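Local coordinates for protein hemolysin BL lytic component L1 (Bacillus cereus, PDB 7NMQ) that is the L1 lytic component of the haemolysin BL enterotoxin, an alpha-helical pore-forming toxin, and probably helps to open pores in host cell membranes, at residues 207-212 against 235-240; 228-233 against 254-259. All blocks are in the same frame, centred on the assembly; numbering follows the deposited sequence.

Contact 1 (207-212 against 235-240); sequences ILVIAA and SALGAA
The flat group here is the peptide unit following Leu208: CD2 of Leu237 rests over one face of its carbonyl, 3.6 Å from Leu208 O and 3.9 Å from Leu208 C. That oxygen already accepts the helical bond from Ala212 N. The contact lies in what corresponds, as in the ClyA family, to the head, where helix 203-216 is covered along one flank by the loop leading from the beta hairpin to helix 247-272; both segments fall in predicted membrane-spanning regions. Leu237 carries the contact. With its CG opposite the carbonyl carbon (chi1 -63°), the forked end drops between Leu208, Val209 and Ala212. One branch, CD1, meets Val209 CG2 at 3.9 Å, the two side chains crossing at about a right angle; the other branch, CD2, stands 3.9 Å from Ala212 CB and touches Leu208 CB. Ile242 packs on Leu208, Val209 and Leu237, while Trp197 covers Val209 from helix 173-200. No hydrogen bond spans the two segments. A type I turn from Leu237 to Ala240, closed by Ala240 N to Leu237 O, folds the loop back so that Ala240 CB comes within 4.3 Å of Leu208 CD1.

Contact 2 (228-233 against 254-259); sequences PAVVGG and KHMDSY
The carbonyl oxygen of Pro228 takes a hydrogen bond from the hydroxyl of Ser263, one helical turn beyond Tyr259, and has Tyr259 CE1 as a further neighbour at 3.8 Å, set obliquely to the ring. This bond ties the hairpin strand to the helix; a weak one from Ser263 OG to Tyr259 O stays within the helix. CB of Tyr259 points toward the strand, and with CG anti to the backbone N (chi1 178°) the ring extends until its hydroxyl meets the proline ring, OH lying 3.3 Å from Pro228 CG and 3.7 Å from Pro228 CB; the two side chains cross nearly at right angles. Ala229 comes to the edge of the aromatic ring through its CA. A bound ethanediol, probably from the crystallisation liquor, lies about 3 Å from the Tyr259 side chain.

One turn back along the helix, Met256 curls over Val230. In the conformer described, one of two, its chain bends at chi2 (54°) and again beyond it, placing SD 3.8 Å from Val230 CG2 with CE beside both valine methyls. Next to it the strand ends in a type II turn from Val230 to Gly233, held by Gly233 N to Val230 O at 2.9 Å. Having no side chain, Gly233 lets Met256 CG approach its CA to 3.5 Å.

The strand and helix segments run roughly antiparallel at 145°, their axes 8.5 Å apart. Neighbouring elements enclose this buried seam. Asn260 OD1 bonds Val230 N, while Ala229 pairs with Val218, so strand 225-230 is held both by the helix and by its partner strand. Ile213 of helix 203-216 touches Val230 and Met256; Phe191 of helix 173-200 meets the Tyr259 ring, and from helix 10-33 Thr30 touches Pro228 and Leu26 touches Tyr259.

From the N terminus the chain passes through helix 173-200 into helix 203-216, which carries the first half of contact 1, then through the hairpin strands 217-222 and 225-230. The second strand enters contact 2; just after its turn the loop at 235-240 returns to helix 203-216 and closes contact 1 around the hairpin. Only then does helix 247-272 come back to strand 225-230 and close contact 2. The two loops therefore cross, and their centres lie 13 Å apart. A Ser235 OG to Gly232 O hydrogen bond spans the short junction between segments 228-233 and 235-240. Together they fasten the hairpin and its following loop between helices 203-216 and 247-272.

Contact 1 (207-212 against 235-240)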
loop_
_atom_site.group_PDB
_atom_site.type_symbol
_atom_site.label_atom_id
_atom_site.label_comp_id
_atom_site.label_asym_id
_atom_site.label_seq_id
_atom_site.Cartn_x
_atom_site.Cartn_y
_atom_site.Cartn_z
ATOM N N ILE A 207 5.039 3.188 -10.828
ATOM C CA ILE A 207 5.722 1.872 -10.703
ATOM C C ILE A 207 7.230 2.089 -10.720
ATOM O O ILE A 207 7.937 1.338 -10.015
ATOM C CB ILE A 207 5.226 0.918 -11.799
ATOM C CG1 ILE A 207 3.756 0.546 -11.613
ATOM C CG2 ILE A 207 6.135 -0.268 -11.981
ATOM C CD1 ILE A 207 3.340 0.065 -10.300
ATOM N N LEU A 208 7.726 3.015 -11.534
ATOM C CA LEU A 208 9.190 3.257 -11.572
ATOM C C LEU A 208 9.660 3.783 -10.211
ATOM O O LEU A 208 10.740 3.357 -9.729
ATOM C CB LEU A 208 9.532 4.257 -12.660
ATOM C CG LEU A 208 9.397 3.724 -14.085
ATOM C CD1 LEU A 208 9.459 4.845 -15.112
ATOM C CD2 LEU A 208 10.459 2.697 -14.374
ATOM N N VAL A 209 8.866 4.651 -9.590
ATOM C CA VAL A 209 9.245 5.250 -8.279
ATOM C C VAL A 209 9.181 4.156 -7.220
ATOM O O VAL A 209 10.141 4.015 -6.418
ATOM C CB VAL A 209 8.389 6.456 -7.912
ATOM C CG1 VAL A 209 8.702 6.907 -6.498
ATOM C CG2 VAL A 209 8.524 7.570 -8.950
ATOM N N ILE A 210 8.108 3.379 -7.203
ATOM C CA ILE A 210 7.995 2.262 -6.231
ATOM C C ILE A 210 9.200 1.330 -6.357
ATOM O O ILE A 210 9.735 0.904 -5.319
ATOM C CB ILE A 210 6.676 1.514 -6.428
ATOM C CG1 ILE A 210 5.499 2.401 -6.032
ATOM C CG2 ILE A 210 6.724 0.183 -5.673
ATOM C CD1 ILE A 210 4.149 1.885 -6.511
ATOM N N ALA A 211 9.595 0.958 -7.558
ATOM C CA ALA A 211 10.717 0.004 -7.737
ATOM C C ALA A 211 11.999 0.658 -7.230
ATOM O O ALA A 211 12.792 -0.027 -6.551
ATOM C CB ALA A 211 10.872 -0.417 -9.167
ATOM N N ALA A 212 12.215 1.917 -7.553
ATOM C CA ALA A 212 13.467 2.621 -7.140
ATOM C C ALA A 212 13.541 2.714 -5.627
ATOM O O ALA A 212 14.595 2.440 -5.052
ATOM C CB ALA A 212 13.496 3.998 -7.756
ATOM N N SER A 235 17.670 9.222 -6.631
ATOM C CA SER A 235 18.759 9.319 -7.655
ATOM C C SER A 235 18.537 8.437 -8.884
ATOM O O SER A 235 18.847 8.883 -10.027
ATOM C CB SER A 235 20.111 8.910 -7.066
ATOM O OG SER A 235 20.521 9.880 -6.167
ATOM N N ALA A 236 18.096 7.201 -8.702
ATOM C CA ALA A 236 18.048 6.199 -9.786
ATOM C C ALA A 236 17.040 6.591 -10.849
ATOM O O ALA A 236 17.009 5.916 -11.882
ATOM C CB ALA A 236 17.750 4.816 -9.252
ATOM N N LEU A 237 16.192 7.574 -10.564
ATOM C CA LEU A 237 15.130 7.993 -11.503
ATOM C C LEU A 237 15.594 9.125 -12.429
ATOM O O LEU A 237 14.777 9.641 -13.164
ATOM C CB LEU A 237 13.903 8.414 -10.700
ATOM C CG LEU A 237 13.296 7.286 -9.873
ATOM C CD1 LEU A 237 12.390 7.846 -8.792
ATOM C CD2 LEU A 237 12.573 6.301 -10.768
ATOM N N GLY A 238 16.835 9.571 -12.344
ATOM C CA GLY A 238 17.304 10.735 -13.134
ATOM C C GLY A 238 17.137 10.588 -14.639
ATOM O O GLY A 238 16.951 11.626 -15.292
ATOM N N ALA A 239 17.213 9.378 -15.201
ATOM C CA ALA A 239 17.048 9.155 -16.659
ATOM C C ALA A 239 15.727 8.454 -16.987
ATOM O O ALA A 239 15.594 7.975 -18.137
ATOM C CB ALA A 239 18.187 8.349 -17.199
ATOM N N ALA A 240 14.796 8.358 -16.041
ATOM C CA ALA A 240 13.594 7.505 -16.166
ATOM C C ALA A 240 12.516 8.176 -17.024
ATOM O O ALA A 240 11.494 7.503 -17.269
ATOM C CB ALA A 240 13.052 7.211 -14.801
#

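Contact 2 (228-233 against 254-259)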
loop_
_atom_site.group_PDB
_atom_site.type_symbol
_atom_site.label_atom_id
_atom_site.label_comp_id
_atom_site.label_asym_id
_atom_site.label_seq_id
_atom_site.Cartn_x
_atom_site.Cartn_y
_atom_site.Cartn_z
ATOM N N PRO A 228 13.752 3.007 8.691
ATOM C CA PRO A 228 14.124 2.885 7.294
ATOM C C PRO A 228 14.817 4.129 6.750
ATOM O O PRO A 228 14.611 5.220 7.231
ATOM C CB PRO A 228 12.837 2.707 6.514
ATOM C CG PRO A 228 11.769 3.018 7.471
ATOM C CD PRO A 228 12.315 3.214 8.862
ATOM N N ALA A 229 15.587 3.914 5.692
ATOM C CA ALA A 229 16.149 4.981 4.855
ATOM C C ALA A 229 16.208 4.489 3.418
ATOM O O ALA A 229 16.216 3.286 3.201
ATOM C CB ALA A 229 17.534 5.323 5.334
ATOM N N VAL A 230 16.206 5.430 2.483
ATOM C CA VAL A 230 16.234 5.100 1.037
ATOM C C VAL A 230 17.597 5.506 0.490
ATOM O O VAL A 230 17.886 6.689 0.355
ATOM C CB VAL A 230 15.092 5.806 0.310
ATOM C CG1 VAL A 230 15.119 5.472 -1.149
ATOM C CG2 VAL A 230 13.736 5.431 0.922
ATOM N N VAL A 231 18.440 4.512 0.261
ATOM C CA VAL A 231 19.845 4.779 -0.149
ATOM C C VAL A 231 19.861 5.564 -1.451
ATOM O O VAL A 231 19.369 5.004 -2.440
ATOM C CB VAL A 231 20.612 3.471 -0.296
ATOM C CG1 VAL A 231 22.005 3.739 -0.822
ATOM C CG2 VAL A 231 20.632 2.691 1.009
ATOM N N GLY A 232 20.474 6.738 -1.471
ATOM C CA GLY A 232 20.570 7.583 -2.675
ATOM C C GLY A 232 19.279 8.319 -2.983
ATOM O O GLY A 232 19.182 8.944 -4.058
ATOM N N GLY A 233 18.295 8.256 -2.100
ATOM C CA GLY A 233 16.996 8.908 -2.336
ATOM C C GLY A 233 16.388 8.511 -3.686
ATOM O O GLY A 233 16.298 7.318 -3.995
ATOM N N LYS A 254 13.763 16.469 -2.781
ATOM C CA LYS A 254 14.019 17.175 -1.502
ATOM C C LYS A 254 13.220 16.504 -0.382
ATOM O O LYS A 254 13.745 16.339 0.743
ATOM C CB LYS A 254 13.661 18.652 -1.619
ATOM C CG LYS A 254 14.806 19.515 -2.119
ATOM C CD LYS A 254 14.567 21.001 -2.060
ATOM C CE LYS A 254 15.551 21.712 -2.969
ATOM N NZ LYS A 254 16.704 20.837 -3.301
ATOM N N HIS A 255 11.988 16.095 -0.631
ATOM C CA HIS A 255 11.196 15.421 0.401
ATOM C C HIS A 255 11.860 14.094 0.752
ATOM O O HIS A 255 11.878 13.718 1.936
ATOM C CB HIS A 255 9.760 15.172 -0.070
ATOM C CG HIS A 255 8.887 16.384 -0.007
ATOM N ND1 HIS A 255 8.701 17.102 1.182
ATOM C CD2 HIS A 255 8.118 16.981 -0.959
ATOM C CE1 HIS A 255 7.816 18.096 0.940
ATOM N NE2 HIS A 255 7.473 18.049 -0.390
ATOM N N MET A 256 12.338 13.354 -0.242
ATOM C CA MET A 256 12.994 12.060 0.048
ATOM C C MET A 256 14.258 12.311 0.869
ATOM O O MET A 256 14.476 11.606 1.878
ATOM C CB MET A 256 13.357 11.329 -1.240
ATOM C CG MET A 256 13.928 9.970 -0.958
ATOM S SD MET A 256 12.806 9.016 0.086
ATOM C CE MET A 256 11.901 8.142 -1.186
ATOM N N ASP A 257 15.001 13.350 0.529
ATOM C CA ASP A 257 16.227 13.688 1.309
ATOM C C ASP A 257 15.834 14.087 2.737
ATOM O O ASP A 257 16.514 13.661 3.680
ATOM C CB ASP A 257 17.014 14.814 0.665
ATOM C CG ASP A 257 17.627 14.472 -0.676
ATOM O OD1 ASP A 257 17.747 13.260 -1.005
ATOM O OD2 ASP A 257 17.924 15.448 -1.411
ATOM N N SER A 258 14.710 14.764 2.920
ATOM C CA SER A 258 14.262 15.178 4.255
ATOM C C SER A 258 13.834 13.950 5.053
ATOM O O SER A 258 14.075 13.909 6.280
ATOM C CB SER A 258 13.153 16.165 4.234
ATOM O OG SER A 258 13.509 17.362 3.576
ATOM N N TYR A 259 13.154 13.006 4.415
ATOM C CA TYR A 259 12.816 11.706 5.017
ATOM C C TYR A 259 14.080 11.046 5.560
ATOM O O TYR A 259 14.116 10.589 6.729
ATOM C CB TYR A 259 12.127 10.838 3.965
ATOM C CG TYR A 259 11.784 9.478 4.465
ATOM C CD1 TYR A 259 12.700 8.450 4.417
ATOM C CD2 TYR A 259 10.529 9.220 4.970
ATOM C CE1 TYR A 259 12.369 7.183 4.857
ATOM C CE2 TYR A 259 10.199 7.967 5.452
ATOM C CZ TYR A 259 11.111 6.933 5.382
ATOM O OH TYR A 259 10.793 5.684 5.856
#